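Local coordinates for putative uncharacterized protein PH0242 (Pyrococcus horikoshii, PDB 3VU1), which is an archaeal AglB protein of the oligosaccharyltransferase family, here represented by its beta-rich C-terminal globular domain with a bound calcium ion, at residues F253-I258 against L279-S284; L295-L300 against I309-I314; K336-L341 against E480-E485. All coordinates share one frame; numbering follows the deposited sequence.

Contact 1 (F253-I258 against L279-S284)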
# COMPACT_ATOMS: atom_id res chain seq x y z
N PHE A 253 7.26 6.29 -4.28
CA PHE A 253 7.32 7.22 -5.43
C PHE A 253 7.48 6.48 -6.75
O PHE A 253 8.49 5.87 -7.03
CB PHE A 253 8.43 8.26 -5.24
CG PHE A 253 8.40 8.89 -3.89
CD1 PHE A 253 9.37 8.57 -2.93
CD2 PHE A 253 7.36 9.76 -3.54
CE1 PHE A 253 9.32 9.14 -1.66
CE2 PHE A 253 7.30 10.30 -2.27
CZ PHE A 253 8.28 9.99 -1.33
N ALA A 254 6.44 6.52 -7.57
CA ALA A 254 6.43 5.71 -8.76
C ALA A 254 5.92 6.49 -9.98
O ALA A 254 5.25 7.55 -9.86
CB ALA A 254 5.57 4.49 -8.54
N ILE A 255 6.26 5.95 -11.15
CA ILE A 255 5.81 6.49 -12.42
C ILE A 255 4.78 5.52 -12.97
O ILE A 255 5.08 4.34 -13.16
CB ILE A 255 7.00 6.65 -13.39
CG1 ILE A 255 7.90 7.78 -12.91
CG2 ILE A 255 6.49 6.87 -14.81
CD1 ILE A 255 9.23 7.87 -13.61
N TYR A 256 3.58 6.01 -13.24
CA TYR A 256 2.54 5.15 -13.76
C TYR A 256 2.33 5.19 -15.27
O TYR A 256 1.53 4.42 -15.78
CB TYR A 256 1.22 5.39 -13.03
CG TYR A 256 0.57 6.74 -13.18
CD1 TYR A 256 -0.51 6.92 -14.05
CD2 TYR A 256 1.00 7.84 -12.43
CE1 TYR A 256 -1.14 8.15 -14.17
CE2 TYR A 256 0.38 9.08 -12.54
CZ TYR A 256 -0.69 9.22 -13.40
OH TYR A 256 -1.31 10.43 -13.53
N LYS A 257 3.04 6.08 -15.96
CA LYS A 257 2.83 6.31 -17.40
C LYS A 257 4.00 7.15 -17.85
O LYS A 257 4.37 8.12 -17.16
CB LYS A 257 1.53 7.07 -17.61
CG LYS A 257 1.02 7.22 -19.04
CD LYS A 257 -0.15 8.21 -19.01
CE LYS A 257 -0.97 8.25 -20.28
NZ LYS A 257 -2.19 7.40 -20.20
N ILE A 258 4.64 6.74 -18.94
CA ILE A 258 5.69 7.53 -19.57
C ILE A 258 5.24 7.88 -21.00
O ILE A 258 4.68 7.01 -21.72
CB ILE A 258 6.99 6.74 -19.69
CG1 ILE A 258 7.45 6.24 -18.33
CG2 ILE A 258 8.06 7.56 -20.40
CD1 ILE A 258 8.84 5.62 -18.36
N LEU A 279 10.85 13.00 -22.44
CA LEU A 279 9.89 12.14 -21.77
C LEU A 279 9.01 12.96 -20.84
O LEU A 279 9.47 13.94 -20.22
CB LEU A 279 10.62 11.07 -20.97
CG LEU A 279 11.61 10.16 -21.71
CD1 LEU A 279 12.36 9.31 -20.69
CD2 LEU A 279 10.89 9.29 -22.73
N ARG A 280 7.74 12.57 -20.78
CA ARG A 280 6.84 13.09 -19.79
C ARG A 280 6.57 11.97 -18.80
O ARG A 280 5.99 10.94 -19.19
CB ARG A 280 5.54 13.58 -20.43
CG ARG A 280 4.72 14.47 -19.49
CD ARG A 280 3.29 14.65 -19.95
NE ARG A 280 3.16 15.81 -20.82
CZ ARG A 280 2.34 15.86 -21.88
NH1 ARG A 280 1.59 14.83 -22.25
NH2 ARG A 280 2.30 16.96 -22.58
N LEU A 281 7.02 12.15 -17.56
CA LEU A 281 6.81 11.18 -16.47
C LEU A 281 5.61 11.51 -15.57
O LEU A 281 5.52 12.59 -14.95
CB LEU A 281 8.10 11.07 -15.66
CG LEU A 281 9.34 11.08 -16.57
CD1 LEU A 281 10.61 11.10 -15.74
CD2 LEU A 281 9.38 9.91 -17.54
N TYR A 282 4.65 10.60 -15.53
CA TYR A 282 3.46 10.78 -14.70
C TYR A 282 3.71 10.11 -13.36
O TYR A 282 3.85 8.90 -13.27
CB TYR A 282 2.24 10.17 -15.36
CG TYR A 282 1.76 10.91 -16.58
CD1 TYR A 282 2.46 10.83 -17.80
CD2 TYR A 282 0.59 11.69 -16.54
CE1 TYR A 282 2.02 11.50 -18.92
CE2 TYR A 282 0.13 12.37 -17.67
CZ TYR A 282 0.85 12.27 -18.85
OH TYR A 282 0.42 12.91 -19.98
N ILE A 283 3.77 10.92 -12.32
CA ILE A 283 4.25 10.47 -11.02
C ILE A 283 3.11 10.22 -10.04
O ILE A 283 2.18 11.03 -9.91
CB ILE A 283 5.27 11.48 -10.46
CG1 ILE A 283 6.55 11.34 -11.28
CG2 ILE A 283 5.48 11.25 -8.97
CD1 ILE A 283 7.70 12.26 -10.90
N SER A 284 3.17 9.08 -9.38
CA SER A 284 2.28 8.81 -8.26
C SER A 284 3.07 8.79 -6.95
O SER A 284 3.96 7.96 -6.79
CB SER A 284 1.56 7.50 -8.49
OG SER A 284 0.89 7.12 -7.32

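Contact 2 (L295-L300 against I309-I314)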
# COMPACT_ATOMS: atom_id res chain seq x y z
N LEU A 295 16.04 13.31 -9.57
CA LEU A 295 15.69 12.21 -10.47
C LEU A 295 16.91 11.61 -11.19
O LEU A 295 17.77 12.34 -11.70
CB LEU A 295 14.68 12.67 -11.50
CG LEU A 295 13.47 13.37 -10.92
CD1 LEU A 295 12.58 13.92 -12.02
CD2 LEU A 295 12.69 12.40 -10.04
N TYR A 296 16.97 10.28 -11.25
CA TYR A 296 18.01 9.62 -12.04
C TYR A 296 17.45 8.58 -12.97
O TYR A 296 16.31 8.14 -12.83
CB TYR A 296 19.01 8.92 -11.17
CG TYR A 296 19.70 9.81 -10.19
CD1 TYR A 296 19.16 10.05 -8.93
CD2 TYR A 296 20.93 10.41 -10.51
CE1 TYR A 296 19.81 10.84 -8.01
CE2 TYR A 296 21.59 11.21 -9.59
CZ TYR A 296 21.03 11.42 -8.35
OH TYR A 296 21.65 12.22 -7.44
N VAL A 297 18.29 8.19 -13.92
CA VAL A 297 18.09 6.96 -14.67
C VAL A 297 19.36 6.11 -14.46
O VAL A 297 20.50 6.61 -14.63
CB VAL A 297 17.79 7.23 -16.16
CG1 VAL A 297 17.64 5.94 -16.94
CG2 VAL A 297 16.50 8.04 -16.30
N TYR A 298 19.17 4.88 -14.03
CA TYR A 298 20.27 3.93 -13.92
C TYR A 298 20.15 2.96 -15.09
O TYR A 298 19.14 2.25 -15.20
CB TYR A 298 20.21 3.13 -12.61
CG TYR A 298 20.44 3.88 -11.31
CD1 TYR A 298 20.64 5.27 -11.29
CD2 TYR A 298 20.43 3.21 -10.07
CE1 TYR A 298 20.85 5.95 -10.10
CE2 TYR A 298 20.62 3.89 -8.88
CZ TYR A 298 20.84 5.27 -8.90
OH TYR A 298 21.04 5.99 -7.72
N ALA A 299 21.16 2.93 -15.95
CA ALA A 299 21.23 1.90 -17.01
C ALA A 299 21.74 0.61 -16.39
O ALA A 299 22.71 0.61 -15.64
CB ALA A 299 22.16 2.34 -18.13
N LEU A 300 21.09 -0.49 -16.74
CA LEU A 300 21.44 -1.77 -16.16
C LEU A 300 21.59 -2.87 -17.18
O LEU A 300 20.74 -3.03 -18.05
CB LEU A 300 20.36 -2.21 -15.15
CG LEU A 300 20.40 -1.67 -13.72
CD1 LEU A 300 19.51 -0.45 -13.64
CD2 LEU A 300 19.92 -2.74 -12.75
N ILE A 309 22.66 8.69 -14.38
CA ILE A 309 22.43 9.95 -15.05
C ILE A 309 21.38 10.76 -14.32
O ILE A 309 20.23 10.31 -14.17
CB ILE A 309 21.96 9.74 -16.52
CG1 ILE A 309 22.86 8.73 -17.23
CG2 ILE A 309 21.91 11.07 -17.27
CD1 ILE A 309 22.13 7.96 -18.29
N LYS A 310 21.77 11.95 -13.88
CA LYS A 310 20.85 12.90 -13.28
C LYS A 310 20.00 13.56 -14.37
O LYS A 310 20.52 14.15 -15.31
CB LYS A 310 21.62 13.93 -12.44
CG LYS A 310 20.82 15.18 -12.13
CD LYS A 310 21.43 16.07 -11.07
CE LYS A 310 20.66 17.39 -11.09
NZ LYS A 310 20.84 18.27 -9.91
N VAL A 311 18.68 13.45 -14.26
CA VAL A 311 17.79 13.95 -15.29
C VAL A 311 16.86 15.04 -14.80
O VAL A 311 16.03 15.52 -15.58
CB VAL A 311 16.89 12.83 -15.93
CG1 VAL A 311 17.74 11.75 -16.58
CG2 VAL A 311 15.88 12.21 -14.93
N GLY A 312 16.94 15.40 -13.53
CA GLY A 312 15.96 16.33 -12.97
C GLY A 312 15.96 16.48 -11.47
O GLY A 312 16.62 15.72 -10.76
N GLU A 313 15.23 17.48 -11.01
CA GLU A 313 15.04 17.74 -9.59
C GLU A 313 13.59 18.04 -9.31
O GLU A 313 12.89 18.55 -10.19
CB GLU A 313 15.85 18.93 -9.17
CG GLU A 313 17.33 18.67 -9.10
CD GLU A 313 18.10 19.89 -8.65
OE1 GLU A 313 19.22 19.72 -8.14
OE2 GLU A 313 17.59 21.03 -8.81
N ILE A 314 13.10 17.71 -8.12
CA ILE A 314 11.76 18.15 -7.72
C ILE A 314 11.88 18.73 -6.34
O ILE A 314 12.14 17.98 -5.40
CB ILE A 314 10.72 17.03 -7.70
CG1 ILE A 314 10.72 16.26 -9.03
CG2 ILE A 314 9.35 17.61 -7.43
CD1 ILE A 314 10.11 14.89 -8.94

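Contact 3 (K336-L341 against E480-E485)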
# COMPACT_ATOMS: atom_id res chain seq x y z
N LYS A 336 18.07 -2.63 -19.53
CA LYS A 336 16.89 -1.94 -19.02
C LYS A 336 17.24 -0.62 -18.32
O LYS A 336 18.39 -0.40 -17.95
CB LYS A 336 16.09 -2.84 -18.08
CG LYS A 336 16.83 -3.31 -16.84
CD LYS A 336 15.87 -4.03 -15.93
CE LYS A 336 16.59 -4.72 -14.78
NZ LYS A 336 15.59 -5.47 -13.97
N TYR A 337 16.24 0.25 -18.16
CA TYR A 337 16.42 1.53 -17.45
C TYR A 337 15.59 1.61 -16.17
O TYR A 337 14.39 1.28 -16.14
CB TYR A 337 16.18 2.75 -18.35
CG TYR A 337 16.87 2.65 -19.70
CD1 TYR A 337 16.16 2.27 -20.83
CD2 TYR A 337 18.23 2.91 -19.83
CE1 TYR A 337 16.77 2.17 -22.07
CE2 TYR A 337 18.86 2.80 -21.06
CZ TYR A 337 18.11 2.42 -22.18
OH TYR A 337 18.71 2.30 -23.42
N ARG A 338 16.25 2.03 -15.10
CA ARG A 338 15.57 2.21 -13.83
C ARG A 338 15.52 3.69 -13.46
O ARG A 338 16.55 4.34 -13.29
CB ARG A 338 16.24 1.37 -12.73
CG ARG A 338 15.45 1.25 -11.44
CD ARG A 338 16.27 0.57 -10.38
NE ARG A 338 16.23 -0.87 -10.55
CZ ARG A 338 17.14 -1.71 -10.09
NH1 ARG A 338 18.19 -1.25 -9.41
NH2 ARG A 338 17.00 -3.01 -10.32
N PHE A 339 14.31 4.20 -13.33
CA PHE A 339 14.08 5.55 -12.85
C PHE A 339 14.13 5.61 -11.31
O PHE A 339 13.42 4.86 -10.63
CB PHE A 339 12.76 6.07 -13.43
CG PHE A 339 12.80 6.25 -14.93
CD1 PHE A 339 12.88 5.15 -15.78
CD2 PHE A 339 12.79 7.52 -15.49
CE1 PHE A 339 12.93 5.30 -17.16
CE2 PHE A 339 12.85 7.68 -16.87
CZ PHE A 339 12.91 6.57 -17.70
N ILE A 340 15.00 6.46 -10.80
CA ILE A 340 15.18 6.65 -9.36
C ILE A 340 14.78 8.04 -8.86
O ILE A 340 15.16 9.05 -9.45
CB ILE A 340 16.65 6.35 -8.93
CG1 ILE A 340 16.80 4.89 -8.49
CG2 ILE A 340 17.04 7.15 -7.72
CD1 ILE A 340 16.51 3.91 -9.58
N LEU A 341 14.01 8.08 -7.78
CA LEU A 341 13.84 9.32 -7.05
C LEU A 341 14.71 9.23 -5.81
O LEU A 341 14.60 8.28 -5.04
CB LEU A 341 12.37 9.54 -6.69
CG LEU A 341 12.05 10.91 -6.05
CD1 LEU A 341 10.70 11.42 -6.51
CD2 LEU A 341 12.12 10.93 -4.51
N GLU A 480 17.39 6.11 -2.15
CA GLU A 480 16.97 5.86 -3.52
C GLU A 480 15.65 5.10 -3.59
O GLU A 480 15.48 4.10 -2.92
CB GLU A 480 18.01 5.04 -4.24
CG GLU A 480 19.33 5.75 -4.43
CD GLU A 480 20.44 4.75 -4.68
OE1 GLU A 480 20.53 3.77 -3.89
OE2 GLU A 480 21.21 4.92 -5.66
N TYR A 481 14.73 5.56 -4.40
CA TYR A 481 13.45 4.92 -4.60
C TYR A 481 13.33 4.48 -6.04
O TYR A 481 13.74 5.21 -6.95
CB TYR A 481 12.36 5.91 -4.30
CG TYR A 481 12.34 6.34 -2.83
CD1 TYR A 481 12.95 7.53 -2.41
CD2 TYR A 481 11.69 5.55 -1.87
CE1 TYR A 481 12.90 7.92 -1.08
CE2 TYR A 481 11.66 5.92 -0.55
CZ TYR A 481 12.25 7.10 -0.15
OH TYR A 481 12.19 7.43 1.19
N THR A 482 12.81 3.27 -6.26
CA THR A 482 12.58 2.78 -7.61
C THR A 482 11.22 3.25 -8.08
O THR A 482 10.20 2.90 -7.46
CB THR A 482 12.64 1.26 -7.68
OG1 THR A 482 14.02 0.86 -7.61
CG2 THR A 482 12.07 0.75 -9.00
N MET A 483 11.20 4.03 -9.16
CA MET A 483 9.93 4.55 -9.65
C MET A 483 9.30 3.65 -10.69
O MET A 483 8.09 3.49 -10.73
CB MET A 483 10.05 5.98 -10.17
CG MET A 483 10.82 6.95 -9.30
SD MET A 483 10.65 8.67 -9.88
CE MET A 483 8.96 9.02 -9.39
N ILE A 484 10.14 3.08 -11.55
CA ILE A 484 9.71 2.21 -12.66
C ILE A 484 10.97 1.65 -13.30
O ILE A 484 12.03 2.27 -13.23
CB ILE A 484 8.86 2.97 -13.73
CG1 ILE A 484 8.12 1.97 -14.67
CG2 ILE A 484 9.73 3.98 -14.49
CD1 ILE A 484 6.98 2.53 -15.52
N GLU A 485 10.84 0.45 -13.87
CA GLU A 485 11.86 -0.16 -14.73
C GLU A 485 11.33 -0.31 -16.15
O GLU A 485 10.25 -0.87 -16.38
CB GLU A 485 12.28 -1.51 -14.19
CG GLU A 485 12.90 -1.40 -12.82
CD GLU A 485 13.57 -2.69 -12.36
OE1 GLU A 485 12.94 -3.77 -12.50
OE2 GLU A 485 14.72 -2.61 -11.86

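Contact 1 (F253-I258 against L279-S284)
Strand 253-258 pairs antiparallel with strand 279-284 in a largely buried contact, in which Tyr256 and Lys257 both meet Tyr282. The two strands are neighbours in a four-stranded antiparallel sheet of the Peripheral 1 region. Ala254 and Ser284 form a hydrogen-bonded pair, closed by a bond in each direction. Further along, Tyr256 N donates to Tyr282 O at 2.9 Å, whereas Tyr282 N donates to Lys257 O at 3.0 Å. Tyr282 is thus bonded to two consecutive residues.

Tyr282 CB sits over one face of the Tyr256 ring, toward its rim, 3.8 Å from the centroid, in a CH-pi contact. The rings form an offset edge-to-face pair, the edge of Tyr282 toward the face of Tyr256, with planes at 69°. Lys257 CD lies over the centre of one face of the Tyr282 ring, 3.9 Å from the centroid. Lys257 CG stands anti to the backbone N (chi1 -171°), which brings CD over the ring before the chain end leads away. Tyr282 OH is hydrogen-bonded to Glu259, and Tyr256 OH to Glu227.

The other side of the sheet is aliphatic. Ile255 CD1 meets Leu281 CB at 4.0 Å, and Ile258 CG2 lies 3.9 Å from Leu281 CD2. Phe339, Met483 and Ile484 pack against Ile255 there. The pairing is that of a classic beta bulge, with Tyr256 and Lys257 as the bulged residues opposite Tyr282.

Contact 2 (L295-L300 against I309-I314)
The Tyr296 ring is approached obliquely by Lys310 CA and Ile309 O, across an antiparallel beta hairpin of the Peripheral 1 region. Tyr296 CD2 is 3.7 Å from Lys310 CA, and Tyr296 CE2 is 3.9 Å from Lys310 CB. The other flat group is the Glu313 carboxylate, which Lys310 NZ approaches from above its plane, 2.8 Å from Glu313 OE1. This salt bridge lies within strand 309-314. A chi1 of 162° sets Lys310 CG trans to N, and the chain stays extended to NZ.

The hairpin has a beta bulge near its open end. Val311 and Gly312 share one partner, Leu295. Val297 and Ile309 form a regular hydrogen-bonded pair, with bonds both ways.

The side of the hairpin away from Tyr296 is apolar. Val297 CG2 touches Val311 CG1 at 3.9 Å, and Leu295 CD2 touches Ile314 CD1 at 3.8 Å. Strand 325-331 packs on this side, with Ile325 against Leu295 and Ile314, and Val329 against Val311.

At the bulge, Val311 N donates to Leu295 O at 2.9 Å. Leu295 N bonds Gly312 O at 2.7 Å, from a position 47° out of the carbonyl plane.

Contact 3 (K336-L341 against E480-E485)
A classic beta bulge, with Met483 and Ile484 both opposite Phe339 in the backbone pairing, marks the antiparallel contact of strands 336-341 and 480-485. These belong to two long strands of the branched antiparallel sheet, and 138 residues separate the segments in sequence. Met483 N donates to Phe339 O at 2.8 Å, and Phe339 N donates to Ile484 O at 3.0 Å. Leu341 and Tyr481 then form a hydrogen-bonded pair with a bond in each direction.

One side of the pair is apolar. Phe339 and Ile484 lie side by side, and Ile484 CG2 comes obliquely to the ring, 3.6 Å from Phe339 CD1. Met483 crosses to Leu341, and Met483 SD rests 3.7 Å from Leu341 CB. Leu341 O lies at the edge of the Tyr481 ring, near its plane. Ile255 and Leu279 pack against Phe339 from the neighbouring sheet. Tyr481 OH is hydrogen-bonded to Glu80.

The other side carries a salt-bridge network. Arg338 and Glu485 are a non-hydrogen-bonded pair whose side chains run alongside each other. The Arg338 chain bends at its third torsion (chi3 -81°), which turns the guanidinium edge to the acid. Arg338 NE and NH2 both donate to Glu485 OE2, at 2.7 Å and 2.8 Å. The guanidinium and carboxylate planes are only 14° apart. NE comes to OE2 on its anti side, while NH2 lies nearly along the C-O axis. Lys336 NZ makes a weak bond to the other oxygen, Glu485 OE1, at 3.5 Å. Thr482 OG1 lies 3.6 Å from Arg338 CD.

Arg338 thus grips Glu485 side-on, with NE and NH2 both on OE2. These bonds hold OE2 in the guanidinium plane, while OE1 meets the weaker Lys336 bond. The two cations probably stabilise the negative charge of the carboxylate.

Overall arrangement
The contacts follow one another along the chain, each opening after the one before it closes. Contacts 2 and 3 belong to the same branched antiparallel sheet, where strands 293-301 and 336-356 are neighbours, and their centres are about 8 Å apart. Tyr298 N bonds Arg338 O between them, at 2.8 Å. Contact 1 lies in a four-stranded sheet, joined to the first at strand 464-487 by Ile255 N to Met483 O at 3.1 Å, a probable hydrogen bond. Its centre is about 10 Å from that of contact 3 and about 13 Å from that of contact 2. The sheets also pack through apolar side chains, as Ile283 on Ile314, and strand 464-487 joins the Peripheral 1 region.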